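Bifunctional protein PutA (Bdellovibrio bacteriovorus, PDB 5UR2) probably oxidises proline to glutamate in two steps, pairing an FAD-dependent proline dehydrogenase barrel with an NAD-dependent L-glutamate gamma-semialdehyde dehydrogenase. Local coordinates at residues 140-145 / 402-407; 194-199 / 235-240; 248-253 / 268-273. One frame throughout, in Å; residues are numbered along the deposited sequence.

Contact 1 of 3, residues 140-145 / 402-407; sequences FTVDIL and EYAPVG. With P5F (N-propargylglycine-modified flavin adenine dinucleotide), chain F.
Tyr403 and Asp143 meet on the face of the sheet that looks toward the modified flavin. The phenol oxygen Tyr403 OH lies 3.0 Å from Asp143 OD2, with the carboxylate and ring planes 26° apart, and is 3.4 Å from P5F C21, in the bridge grown from the inactivator. Both side chains have CG anti to the backbone N (chi1 -171° in Tyr403, 179° in Asp143), which carries them along the strands to the same spot. Thr141 CG2 packs 3.7 Å from Tyr403 CD1 nearer the start of the strands. The other face is largely apolar: Val142 CG1 touches Val406 CG2 at 3.7 Å beside the small Ala404, under helices 123-135 and 152-173, and Glu402 at its start turns away to a salt bridge with Lys390. Five backbone hydrogen bonds lock this parallel pair in register, from Thr141 N to Glu402 O through Leu145 N to Val406 O (2.7 Å). Gly407 suits its place, where a CB would crowd Leu145 CB and the preceding carbonyl. Strands 138-144 and 400-406, first and last of eight, thereby close the proline dehydrogenase barrel. Because Tyr403 OH also bonds Lys198 NZ, the phenol couples the barrel seam to the amine that holds the inactivator.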
# COMPACT_ATOMS: atom_id res chain seq x y z
N PHE B 140 -45.25 1.73 -43.29
CA PHE B 140 -44.17 2.41 -42.59
C PHE B 140 -44.69 2.96 -41.27
O PHE B 140 -45.89 3.10 -41.06
CB PHE B 140 -43.61 3.56 -43.45
CG PHE B 140 -44.61 4.68 -43.71
CD1 PHE B 140 -44.78 5.71 -42.77
CD2 PHE B 140 -45.39 4.68 -44.86
CE1 PHE B 140 -45.71 6.73 -43.00
CE2 PHE B 140 -46.31 5.70 -45.09
CZ PHE B 140 -46.47 6.72 -44.18
N THR B 141 -43.75 3.31 -40.39
CA THR B 141 -44.03 4.20 -39.28
C THR B 141 -42.89 5.19 -39.24
O THR B 141 -41.72 4.79 -39.28
CB THR B 141 -44.20 3.46 -37.94
OG1 THR B 141 -44.54 4.41 -36.91
CG2 THR B 141 -42.94 2.69 -37.53
N VAL B 142 -43.22 6.51 -39.25
CA VAL B 142 -42.20 7.55 -39.34
C VAL B 142 -41.78 7.99 -37.95
O VAL B 142 -42.61 8.22 -37.06
CB VAL B 142 -42.71 8.75 -40.17
CG1 VAL B 142 -41.70 9.87 -40.10
CG2 VAL B 142 -42.89 8.34 -41.62
N ASP B 143 -40.46 8.14 -37.75
CA ASP B 143 -39.93 8.63 -36.49
C ASP B 143 -38.91 9.72 -36.76
O ASP B 143 -38.04 9.57 -37.63
CB ASP B 143 -39.28 7.51 -35.67
CG ASP B 143 -38.69 8.02 -34.36
OD1 ASP B 143 -39.45 8.30 -33.41
OD2 ASP B 143 -37.45 8.14 -34.29
N ILE B 144 -39.01 10.83 -36.03
CA ILE B 144 -38.11 11.96 -36.19
C ILE B 144 -36.93 11.79 -35.24
O ILE B 144 -37.08 11.93 -34.03
CB ILE B 144 -38.83 13.29 -35.95
CG1 ILE B 144 -40.03 13.39 -36.89
CG2 ILE B 144 -37.88 14.46 -36.19
CD1 ILE B 144 -40.94 14.55 -36.59
N LEU B 145 -35.75 11.53 -35.80
CA LEU B 145 -34.53 11.47 -35.02
C LEU B 145 -34.17 12.85 -34.49
O LEU B 145 -34.47 13.88 -35.12
CB LEU B 145 -33.37 10.96 -35.87
CG LEU B 145 -33.56 9.59 -36.51
CD1 LEU B 145 -32.61 9.43 -37.67
CD2 LEU B 145 -33.34 8.53 -35.45
N GLU B 402 -42.28 -0.94 -42.07
CA GLU B 402 -40.88 -0.55 -41.89
C GLU B 402 -40.79 0.65 -40.97
O GLU B 402 -41.43 1.68 -41.21
CB GLU B 402 -40.22 -0.21 -43.22
CG GLU B 402 -39.82 -1.39 -44.07
CD GLU B 402 -38.97 -0.96 -45.25
OE1 GLU B 402 -39.52 -0.25 -46.12
OE2 GLU B 402 -37.77 -1.32 -45.31
N TYR B 403 -39.97 0.52 -39.93
CA TYR B 403 -39.59 1.66 -39.11
C TYR B 403 -38.76 2.63 -39.94
O TYR B 403 -37.71 2.27 -40.47
CB TYR B 403 -38.79 1.17 -37.90
CG TYR B 403 -38.54 2.22 -36.87
CD1 TYR B 403 -39.54 2.60 -35.98
CD2 TYR B 403 -37.29 2.84 -36.79
CE1 TYR B 403 -39.30 3.58 -35.02
CE2 TYR B 403 -37.04 3.82 -35.84
CZ TYR B 403 -38.04 4.18 -34.95
OH TYR B 403 -37.79 5.16 -34.01
N ALA B 404 -39.24 3.87 -40.06
CA ALA B 404 -38.74 4.81 -41.05
C ALA B 404 -38.12 6.02 -40.36
O ALA B 404 -38.81 7.02 -40.10
CB ALA B 404 -39.86 5.24 -42.00
N PRO B 405 -36.84 5.98 -40.03
CA PRO B 405 -36.22 7.13 -39.38
C PRO B 405 -36.04 8.27 -40.37
O PRO B 405 -35.72 8.06 -41.54
CB PRO B 405 -34.86 6.60 -38.90
CG PRO B 405 -34.91 5.10 -39.10
CD PRO B 405 -35.88 4.89 -40.23
N VAL B 406 -36.25 9.48 -39.86
CA VAL B 406 -36.07 10.73 -40.59
C VAL B 406 -35.24 11.64 -39.70
O VAL B 406 -35.56 11.78 -38.51
CB VAL B 406 -37.43 11.39 -40.90
CG1 VAL B 406 -37.24 12.67 -41.67
CG2 VAL B 406 -38.34 10.44 -41.66
N GLY B 407 -34.21 12.27 -40.25
CA GLY B 407 -33.47 13.20 -39.42
C GLY B 407 -32.12 13.60 -39.99
O GLY B 407 -31.66 13.09 -41.01
PA P5F F . -32.50 -10.86 -32.17
O1A P5F F . -33.35 -12.17 -32.26
O2A P5F F . -31.10 -10.93 -32.53
O5B P5F F . -32.39 -10.27 -30.79
C5B P5F F . -31.42 -9.32 -30.36
C4B P5F F . -31.87 -8.73 -29.02
O4B P5F F . -31.74 -9.61 -27.94
C3B P5F F . -31.16 -7.48 -28.56
O3B P5F F . -31.59 -6.35 -29.22
C2B P5F F . -31.48 -7.45 -27.12
O2B P5F F . -32.75 -6.92 -26.94
C1B P5F F . -31.50 -8.89 -26.76
N9A P5F F . -30.28 -9.38 -26.18
C8A P5F F . -29.00 -9.36 -26.73
N7A P5F F . -28.16 -9.94 -25.87
C5A P5F F . -28.84 -10.37 -24.74
C6A P5F F . -28.49 -11.00 -23.55
N6A P5F F . -27.13 -11.38 -23.29
N1A P5F F . -29.42 -11.27 -22.61
C2A P5F F . -30.72 -10.94 -22.81
N3A P5F F . -31.09 -10.30 -23.95
C4A P5F F . -30.21 -10.01 -24.92
N1 P5F F . -36.30 -1.26 -29.02
C2 P5F F . -36.71 -0.57 -27.82
O2 P5F F . -36.10 -0.91 -26.64
N3 P5F F . -37.74 0.43 -27.85
C4 P5F F . -38.39 0.80 -29.06
O4 P5F F . -39.38 1.78 -29.02
C4X P5F F . -37.95 0.08 -30.33
N5 P5F F . -38.45 0.48 -31.64
C5X P5F F . -38.32 -0.53 -32.71
C6 P5F F . -39.24 -0.49 -33.89
C7 P5F F . -39.17 -1.51 -34.88
C7M P5F F . -40.11 -1.46 -36.06
C8 P5F F . -38.23 -2.57 -34.75
C8M P5F F . -38.12 -3.67 -35.78
C9 P5F F . -37.35 -2.62 -33.64
C9A P5F F . -37.42 -1.55 -32.60
N10 P5F F . -36.52 -1.61 -31.44
C10 P5F F . -36.95 -0.89 -30.27
C1' P5F F . -35.35 -2.51 -31.38
C2' P5F F . -35.71 -3.93 -30.96
O2' P5F F . -36.11 -3.91 -29.64
C3' P5F F . -34.60 -4.96 -31.13
O3' P5F F . -33.54 -4.61 -30.32
C4' P5F F . -34.07 -5.11 -32.55
O4' P5F F . -35.11 -4.79 -33.41
C5' P5F F . -33.41 -6.46 -32.87
O5' P5F F . -34.07 -7.58 -32.31
P P5F F . -34.33 -8.99 -33.05
O1P P5F F . -35.59 -9.83 -32.63
O2P P5F F . -34.22 -8.55 -34.56
O3P P5F F . -32.84 -9.69 -33.02
C21 P5F F . -37.27 2.81 -31.65
C22 P5F F . -37.98 1.66 -31.68
C23 P5F F . -37.50 3.86 -30.54

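Contact 2 of 3, residues 194-199 / 235-240; sequences NVSVKM and FVNLDM. With P5F (N-propargylglycine-modified flavin adenine dinucleotide), chain F.
The amide of Asn194 and the ring of Phe235 lie side by side, their planes 15° apart, and Asn194 ND2 comes within 3.1 Å of Phe235 CD1 in an oblique approach. Trp298 meets the Phe235 ring edge-to-face, and a hydrogen bond from Asn194 OD1 to Thr141 of the preceding strand helps to set the amide's rotation. The third flat group is the carboxylate of Asp239: OD1 forms a salt bridge with Arg300, while OD2 lies 2.9 Å from Lys198 NZ. That nitrogen is covalently bonded to P5F C23 (1.4 Å), joining protein and flavin through the inactivator. A bend at chi2 (84°) brings the long lysine chain round to the flavin, although its first bond leads off from the neighbouring strand. Ser196, small enough to sit beside this carboxylate, hydrogen-bonds Thr141 OG1 and Arg300 through its hydroxyl.

On the opposite face from Asn194, Ser196 and Phe235, the side chains of Val195, Val197, Val236 and Leu238 point to the outer side. Val197 CG2 rests 4.1 Å from Val236 CG1, beta-branched residues suited to a strand covered by helix 211-232. Four backbone bonds hold the parallel ladder, the last from Asp239 N to Val197 O. Beyond it, Met240 pairs with the flavin through its backbone: N donates to P5F O4 and O accepts from P5F N3 at 2.8 Å. Strand 194-197, helix 211-232 and strand 235-238 form a beta-alpha-beta unit of a TIM barrel, with the cofactor site at the C-terminal ends of the strands, as is characteristic of that fold.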
# COMPACT_ATOMS: atom_id res chain seq x y z
N ASN B 194 -48.65 6.49 -40.17
CA ASN B 194 -48.33 5.95 -38.86
C ASN B 194 -47.07 6.66 -38.39
O ASN B 194 -46.06 6.65 -39.09
CB ASN B 194 -48.13 4.43 -38.96
CG ASN B 194 -47.96 3.73 -37.60
OD1 ASN B 194 -47.12 4.13 -36.79
ND2 ASN B 194 -48.72 2.66 -37.39
N VAL B 195 -47.13 7.31 -37.22
CA VAL B 195 -45.96 8.01 -36.71
C VAL B 195 -45.64 7.47 -35.32
O VAL B 195 -46.52 7.05 -34.56
CB VAL B 195 -46.11 9.55 -36.69
CG1 VAL B 195 -46.59 10.07 -38.04
CG2 VAL B 195 -47.00 10.03 -35.54
N SER B 196 -44.34 7.44 -35.01
CA SER B 196 -43.82 7.01 -33.72
C SER B 196 -43.20 8.20 -33.01
O SER B 196 -42.50 8.99 -33.63
CB SER B 196 -42.77 5.91 -33.87
OG SER B 196 -43.36 4.72 -34.37
N VAL B 197 -43.46 8.28 -31.70
CA VAL B 197 -43.10 9.40 -30.85
C VAL B 197 -42.24 8.96 -29.67
O VAL B 197 -42.55 7.97 -29.01
CB VAL B 197 -44.37 10.11 -30.34
CG1 VAL B 197 -44.01 11.30 -29.45
CG2 VAL B 197 -45.22 10.57 -31.52
N LYS B 198 -41.18 9.72 -29.39
CA LYS B 198 -40.29 9.43 -28.26
C LYS B 198 -40.73 10.35 -27.13
O LYS B 198 -40.69 11.60 -27.28
CB LYS B 198 -38.82 9.61 -28.62
CG LYS B 198 -37.88 8.40 -28.69
CD LYS B 198 -37.78 7.52 -29.92
CE LYS B 198 -37.37 6.07 -29.72
NZ LYS B 198 -37.32 5.16 -30.87
N MET B 199 -41.16 9.78 -26.02
CA MET B 199 -41.77 10.57 -24.95
C MET B 199 -40.82 11.61 -24.34
O MET B 199 -41.18 12.78 -24.22
CB MET B 199 -42.29 9.66 -23.83
CG MET B 199 -43.13 10.42 -22.79
SD MET B 199 -43.63 9.45 -21.36
CE MET B 199 -42.04 9.14 -20.56
N PHE B 235 -52.24 6.83 -37.29
CA PHE B 235 -51.81 5.96 -36.20
C PHE B 235 -50.66 6.64 -35.45
O PHE B 235 -49.68 7.08 -36.07
CB PHE B 235 -51.36 4.60 -36.74
CG PHE B 235 -51.24 3.54 -35.69
CD1 PHE B 235 -50.19 3.56 -34.77
CD2 PHE B 235 -52.16 2.50 -35.61
CE1 PHE B 235 -50.07 2.59 -33.78
CE2 PHE B 235 -52.05 1.53 -34.63
CZ PHE B 235 -50.99 1.57 -33.72
N VAL B 236 -50.78 6.72 -34.13
CA VAL B 236 -49.73 7.31 -33.29
C VAL B 236 -49.23 6.25 -32.33
O VAL B 236 -50.00 5.71 -31.52
CB VAL B 236 -50.22 8.55 -32.53
CG1 VAL B 236 -49.04 9.19 -31.81
CG2 VAL B 236 -50.84 9.52 -33.49
N ASN B 237 -47.94 5.94 -32.42
CA ASN B 237 -47.28 4.95 -31.59
C ASN B 237 -46.32 5.64 -30.63
O ASN B 237 -45.52 6.49 -31.06
CB ASN B 237 -46.53 3.92 -32.45
CG ASN B 237 -46.16 2.69 -31.67
OD1 ASN B 237 -45.17 2.69 -30.93
ND2 ASN B 237 -46.95 1.63 -31.81
N LEU B 238 -46.39 5.29 -29.35
CA LEU B 238 -45.48 5.82 -28.34
C LEU B 238 -44.36 4.81 -28.17
O LEU B 238 -44.63 3.65 -27.82
CB LEU B 238 -46.21 6.07 -27.02
CG LEU B 238 -45.41 6.80 -25.93
CD1 LEU B 238 -44.98 8.18 -26.43
CD2 LEU B 238 -46.19 6.93 -24.63
N ASP B 239 -43.13 5.23 -28.47
CA ASP B 239 -41.99 4.33 -28.31
C ASP B 239 -41.70 4.09 -26.83
O ASP B 239 -42.22 4.77 -25.94
CB ASP B 239 -40.75 4.85 -29.03
CG ASP B 239 -40.85 4.72 -30.57
OD1 ASP B 239 -41.62 3.88 -31.07
OD2 ASP B 239 -40.13 5.45 -31.29
N MET B 240 -40.84 3.11 -26.57
CA MET B 240 -40.39 2.82 -25.21
C MET B 240 -38.89 3.03 -25.14
O MET B 240 -38.14 2.40 -25.90
CB MET B 240 -40.73 1.40 -24.77
CG MET B 240 -40.41 1.19 -23.30
SD MET B 240 -41.38 2.27 -22.24
CE MET B 240 -42.95 1.40 -22.33
PA P5F F . -32.50 -10.86 -32.17
O1A P5F F . -33.35 -12.17 -32.26
O2A P5F F . -31.10 -10.93 -32.53
O5B P5F F . -32.39 -10.27 -30.79
C5B P5F F . -31.42 -9.32 -30.36
C4B P5F F . -31.87 -8.73 -29.02
O4B P5F F . -31.74 -9.61 -27.94
C3B P5F F . -31.16 -7.48 -28.56
O3B P5F F . -31.59 -6.35 -29.22
C2B P5F F . -31.48 -7.45 -27.12
O2B P5F F . -32.75 -6.92 -26.94
C1B P5F F . -31.50 -8.89 -26.76
N9A P5F F . -30.28 -9.38 -26.18
C8A P5F F . -29.00 -9.36 -26.73
N7A P5F F . -28.16 -9.94 -25.87
C5A P5F F . -28.84 -10.37 -24.74
C6A P5F F . -28.49 -11.00 -23.55
N6A P5F F . -27.13 -11.38 -23.29
N1A P5F F . -29.42 -11.27 -22.61
C2A P5F F . -30.72 -10.94 -22.81
N3A P5F F . -31.09 -10.30 -23.95
C4A P5F F . -30.21 -10.01 -24.92
N1 P5F F . -36.30 -1.26 -29.02
C2 P5F F . -36.71 -0.57 -27.82
O2 P5F F . -36.10 -0.91 -26.64
N3 P5F F . -37.74 0.43 -27.85
C4 P5F F . -38.39 0.80 -29.06
O4 P5F F . -39.38 1.78 -29.02
C4X P5F F . -37.95 0.08 -30.33
N5 P5F F . -38.45 0.48 -31.64
C5X P5F F . -38.32 -0.53 -32.71
C6 P5F F . -39.24 -0.49 -33.89
C7 P5F F . -39.17 -1.51 -34.88
C7M P5F F . -40.11 -1.46 -36.06
C8 P5F F . -38.23 -2.57 -34.75
C8M P5F F . -38.12 -3.67 -35.78
C9 P5F F . -37.35 -2.62 -33.64
C9A P5F F . -37.42 -1.55 -32.60
N10 P5F F . -36.52 -1.61 -31.44
C10 P5F F . -36.95 -0.89 -30.27
C1' P5F F . -35.35 -2.51 -31.38
C2' P5F F . -35.71 -3.93 -30.96
O2' P5F F . -36.11 -3.91 -29.64
C3' P5F F . -34.60 -4.96 -31.13
O3' P5F F . -33.54 -4.61 -30.32
C4' P5F F . -34.07 -5.11 -32.55
O4' P5F F . -35.11 -4.79 -33.41
C5' P5F F . -33.41 -6.46 -32.87
O5' P5F F . -34.07 -7.58 -32.31
P P5F F . -34.33 -8.99 -33.05
O1P P5F F . -35.59 -9.83 -32.63
O2P P5F F . -34.22 -8.55 -34.56
O3P P5F F . -32.84 -9.69 -33.02
C21 P5F F . -37.27 2.81 -31.65
C22 P5F F . -37.98 1.66 -31.68
C23 P5F F . -37.50 3.86 -30.54

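Contact 3 of 3, residues 248-253 / 268-273; sequences LTLEVF and FGIVIQ. With P5F (N-propargylglycine-modified flavin adenine dinucleotide), chain F.
This is apolar helix-on-strand packing in the wall of the TIM barrel, where helix 246-257 lies against the outside of strand 268-273. Together with strand 235-238 they make a beta-alpha-beta unit, and the helix runs nearly antiparallel to the strand, at 162°, with 9.9 Å between the axes of the two short segments.

Ile270 is the central residue on the strand side. Its CB sits over the face of the Phe253 ring, 3.6 Å from the centroid and 12° off the ring normal, a CH-pi contact. Phe253 reaches the strand because its CG is anti to the backbone N, and the flat ring spreads over the branch point of the isoleucine. Phe297 meets the same ring edge-to-face. The CG1-CD1 branch of Ile270 reaches obliquely across to the helix: CG1 takes the position anti to the backbone N, and CD1 ends 3.9 Å from Thr249 CG2. Leu250 approaches at about a right angle, its CD2 lying 3.8 Å from Ile270 CG1 and also touching Ile272 CD1; the Ile272 side chain packs in turn on helix 279-293. Thr249 suits a helix face in an apolar layer because its hydroxyl bonds back to Val245 O, leaving the methyl to face the strand.

Alternation along the strand separates two environments. Phe268 and Ile270 start toward the helix, whereas Val271 starts toward the barrel interior, where its CG2 is 3.7 Å from P5F O4. Gly269 adds no side chain on that inner side, while its carbonyl oxygen lies 3.4 Å from Phe253 CE1. At the strand's end, the bent chain of Gln273 brings NE2, also bonded to Glu241 O, within 2.7 Å of P5F O2 in a hydrogen bond at 158°.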
# COMPACT_ATOMS: atom_id res chain seq x y z
N LEU B 248 -43.01 5.08 -15.99
CA LEU B 248 -43.63 6.38 -16.23
C LEU B 248 -44.31 6.42 -17.61
O LEU B 248 -45.42 6.93 -17.74
CB LEU B 248 -42.58 7.48 -16.10
CG LEU B 248 -43.01 8.93 -16.30
CD1 LEU B 248 -44.06 9.33 -15.26
CD2 LEU B 248 -41.81 9.85 -16.23
N THR B 249 -43.66 5.86 -18.63
CA THR B 249 -44.23 5.85 -19.97
C THR B 249 -45.55 5.09 -20.00
O THR B 249 -46.50 5.50 -20.69
CB THR B 249 -43.23 5.26 -20.96
OG1 THR B 249 -42.01 6.02 -20.88
CG2 THR B 249 -43.77 5.33 -22.40
N LEU B 250 -45.64 3.98 -19.27
CA LEU B 250 -46.86 3.20 -19.28
C LEU B 250 -48.01 3.95 -18.60
O LEU B 250 -49.15 3.91 -19.08
CB LEU B 250 -46.61 1.84 -18.62
CG LEU B 250 -45.66 0.96 -19.44
CD1 LEU B 250 -45.45 -0.40 -18.78
CD2 LEU B 250 -46.15 0.80 -20.87
N GLU B 251 -47.74 4.62 -17.47
CA GLU B 251 -48.77 5.44 -16.83
C GLU B 251 -49.18 6.60 -17.73
O GLU B 251 -50.37 6.91 -17.86
CB GLU B 251 -48.28 5.96 -15.48
CG GLU B 251 -48.11 4.86 -14.45
CD GLU B 251 -47.90 5.38 -13.05
OE1 GLU B 251 -48.02 6.61 -12.82
OE2 GLU B 251 -47.60 4.56 -12.17
N VAL B 252 -48.22 7.26 -18.37
CA VAL B 252 -48.54 8.36 -19.28
C VAL B 252 -49.47 7.86 -20.38
O VAL B 252 -50.52 8.46 -20.65
CB VAL B 252 -47.24 8.97 -19.84
CG1 VAL B 252 -47.52 9.88 -21.02
CG2 VAL B 252 -46.47 9.70 -18.74
N PHE B 253 -49.11 6.74 -21.01
CA PHE B 253 -49.85 6.24 -22.16
C PHE B 253 -51.26 5.79 -21.78
O PHE B 253 -52.24 6.16 -22.44
CB PHE B 253 -49.08 5.08 -22.80
CG PHE B 253 -49.80 4.44 -23.94
CD1 PHE B 253 -49.80 5.03 -25.20
CD2 PHE B 253 -50.46 3.23 -23.76
CE1 PHE B 253 -50.46 4.43 -26.27
CE2 PHE B 253 -51.12 2.63 -24.82
CZ PHE B 253 -51.12 3.23 -26.07
N PHE B 268 -53.85 3.93 -31.49
CA PHE B 268 -52.73 4.32 -30.64
C PHE B 268 -51.98 3.05 -30.26
O PHE B 268 -52.59 1.99 -30.07
CB PHE B 268 -53.21 5.02 -29.36
CG PHE B 268 -53.84 6.37 -29.59
CD1 PHE B 268 -53.23 7.32 -30.39
CD2 PHE B 268 -55.03 6.69 -28.96
CE1 PHE B 268 -53.81 8.57 -30.56
CE2 PHE B 268 -55.62 7.94 -29.13
CZ PHE B 268 -55.01 8.88 -29.93
N GLY B 269 -50.66 3.15 -30.15
CA GLY B 269 -49.86 2.00 -29.79
C GLY B 269 -48.77 2.36 -28.80
O GLY B 269 -48.30 3.50 -28.74
N ILE B 270 -48.34 1.34 -28.06
CA ILE B 270 -47.28 1.44 -27.05
C ILE B 270 -46.32 0.28 -27.29
O ILE B 270 -46.72 -0.80 -27.76
CB ILE B 270 -47.86 1.44 -25.61
CG1 ILE B 270 -46.78 1.60 -24.52
CG2 ILE B 270 -48.60 0.15 -25.34
CD1 ILE B 270 -46.17 2.97 -24.37
N VAL B 271 -45.03 0.51 -26.99
CA VAL B 271 -44.00 -0.51 -27.14
C VAL B 271 -43.79 -1.23 -25.81
O VAL B 271 -43.71 -0.60 -24.75
CB VAL B 271 -42.69 0.11 -27.64
CG1 VAL B 271 -41.57 -0.92 -27.57
CG2 VAL B 271 -42.85 0.59 -29.09
N ILE B 272 -43.65 -2.55 -25.89
CA ILE B 272 -43.20 -3.36 -24.76
C ILE B 272 -41.94 -4.10 -25.18
O ILE B 272 -41.86 -4.65 -26.28
CB ILE B 272 -44.31 -4.34 -24.32
CG1 ILE B 272 -45.46 -3.58 -23.63
CG2 ILE B 272 -43.75 -5.41 -23.39
CD1 ILE B 272 -45.06 -2.91 -22.31
N GLN B 273 -40.93 -4.11 -24.28
CA GLN B 273 -39.61 -4.70 -24.53
C GLN B 273 -39.51 -6.05 -23.81
O GLN B 273 -39.42 -6.10 -22.58
CB GLN B 273 -38.49 -3.78 -24.06
CG GLN B 273 -38.50 -2.39 -24.75
CD GLN B 273 -38.14 -1.26 -23.80
OE1 GLN B 273 -38.57 -1.26 -22.65
NE2 GLN B 273 -37.37 -0.28 -24.29
PA P5F F . -32.50 -10.86 -32.17
O1A P5F F . -33.35 -12.17 -32.26
O2A P5F F . -31.10 -10.93 -32.53
O5B P5F F . -32.39 -10.27 -30.79
C5B P5F F . -31.42 -9.32 -30.36
C4B P5F F . -31.87 -8.73 -29.02
O4B P5F F . -31.74 -9.61 -27.94
C3B P5F F . -31.16 -7.48 -28.56
O3B P5F F . -31.59 -6.35 -29.22
C2B P5F F . -31.48 -7.45 -27.12
O2B P5F F . -32.75 -6.92 -26.94
C1B P5F F . -31.50 -8.89 -26.76
N9A P5F F . -30.28 -9.38 -26.18
C8A P5F F . -29.00 -9.36 -26.73
N7A P5F F . -28.16 -9.94 -25.87
C5A P5F F . -28.84 -10.37 -24.74
C6A P5F F . -28.49 -11.00 -23.55
N6A P5F F . -27.13 -11.38 -23.29
N1A P5F F . -29.42 -11.27 -22.61
C2A P5F F . -30.72 -10.94 -22.81
N3A P5F F . -31.09 -10.30 -23.95
C4A P5F F . -30.21 -10.01 -24.92
N1 P5F F . -36.30 -1.26 -29.02
C2 P5F F . -36.71 -0.57 -27.82
O2 P5F F . -36.10 -0.91 -26.64
N3 P5F F . -37.74 0.43 -27.85
C4 P5F F . -38.39 0.80 -29.06
O4 P5F F . -39.38 1.78 -29.02
C4X P5F F . -37.95 0.08 -30.33
N5 P5F F . -38.45 0.48 -31.64
C5X P5F F . -38.32 -0.53 -32.71
C6 P5F F . -39.24 -0.49 -33.89
C7 P5F F . -39.17 -1.51 -34.88
C7M P5F F . -40.11 -1.46 -36.06
C8 P5F F . -38.23 -2.57 -34.75
C8M P5F F . -38.12 -3.67 -35.78
C9 P5F F . -37.35 -2.62 -33.64
C9A P5F F . -37.42 -1.55 -32.60
N10 P5F F . -36.52 -1.61 -31.44
C10 P5F F . -36.95 -0.89 -30.27
C1' P5F F . -35.35 -2.51 -31.38
C2' P5F F . -35.71 -3.93 -30.96
O2' P5F F . -36.11 -3.91 -29.64
C3' P5F F . -34.60 -4.96 -31.13
O3' P5F F . -33.54 -4.61 -30.32
C4' P5F F . -34.07 -5.11 -32.55
O4' P5F F . -35.11 -4.79 -33.41
C5' P5F F . -33.41 -6.46 -32.87
O5' P5F F . -34.07 -7.58 -32.31
P P5F F . -34.33 -8.99 -33.05
O1P P5F F . -35.59 -9.83 -32.63
O2P P5F F . -34.22 -8.55 -34.56
O3P P5F F . -32.84 -9.69 -33.02
C21 P5F F . -37.27 2.81 -31.65
C22 P5F F . -37.98 1.66 -31.68
C23 P5F F . -37.50 3.86 -30.54

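All three contacts are buried in the proline dehydrogenase barrel, but at different layers. Contacts 1 and 2 are ladders between neighbouring strands, with centres 10 Å apart, and strands 138-144 and 194-197 continue the same sheet from one to the other. Contact 1 joins the first and last strands of the barrel, far apart in the chain, whereas contacts 2 and 3 belong to successive beta-alpha-beta units, and strand 235-238 is hydrogen-bonded to strand 268-273. Contact 3 has no hydrogen bond between its segments and relies on apolar packing outside the sheet. All three reach the flavin: 140-145/402-407 by a phenol, 194-199/235-240 by covalent and backbone links, and 248-253/268-273 by a terminal amide.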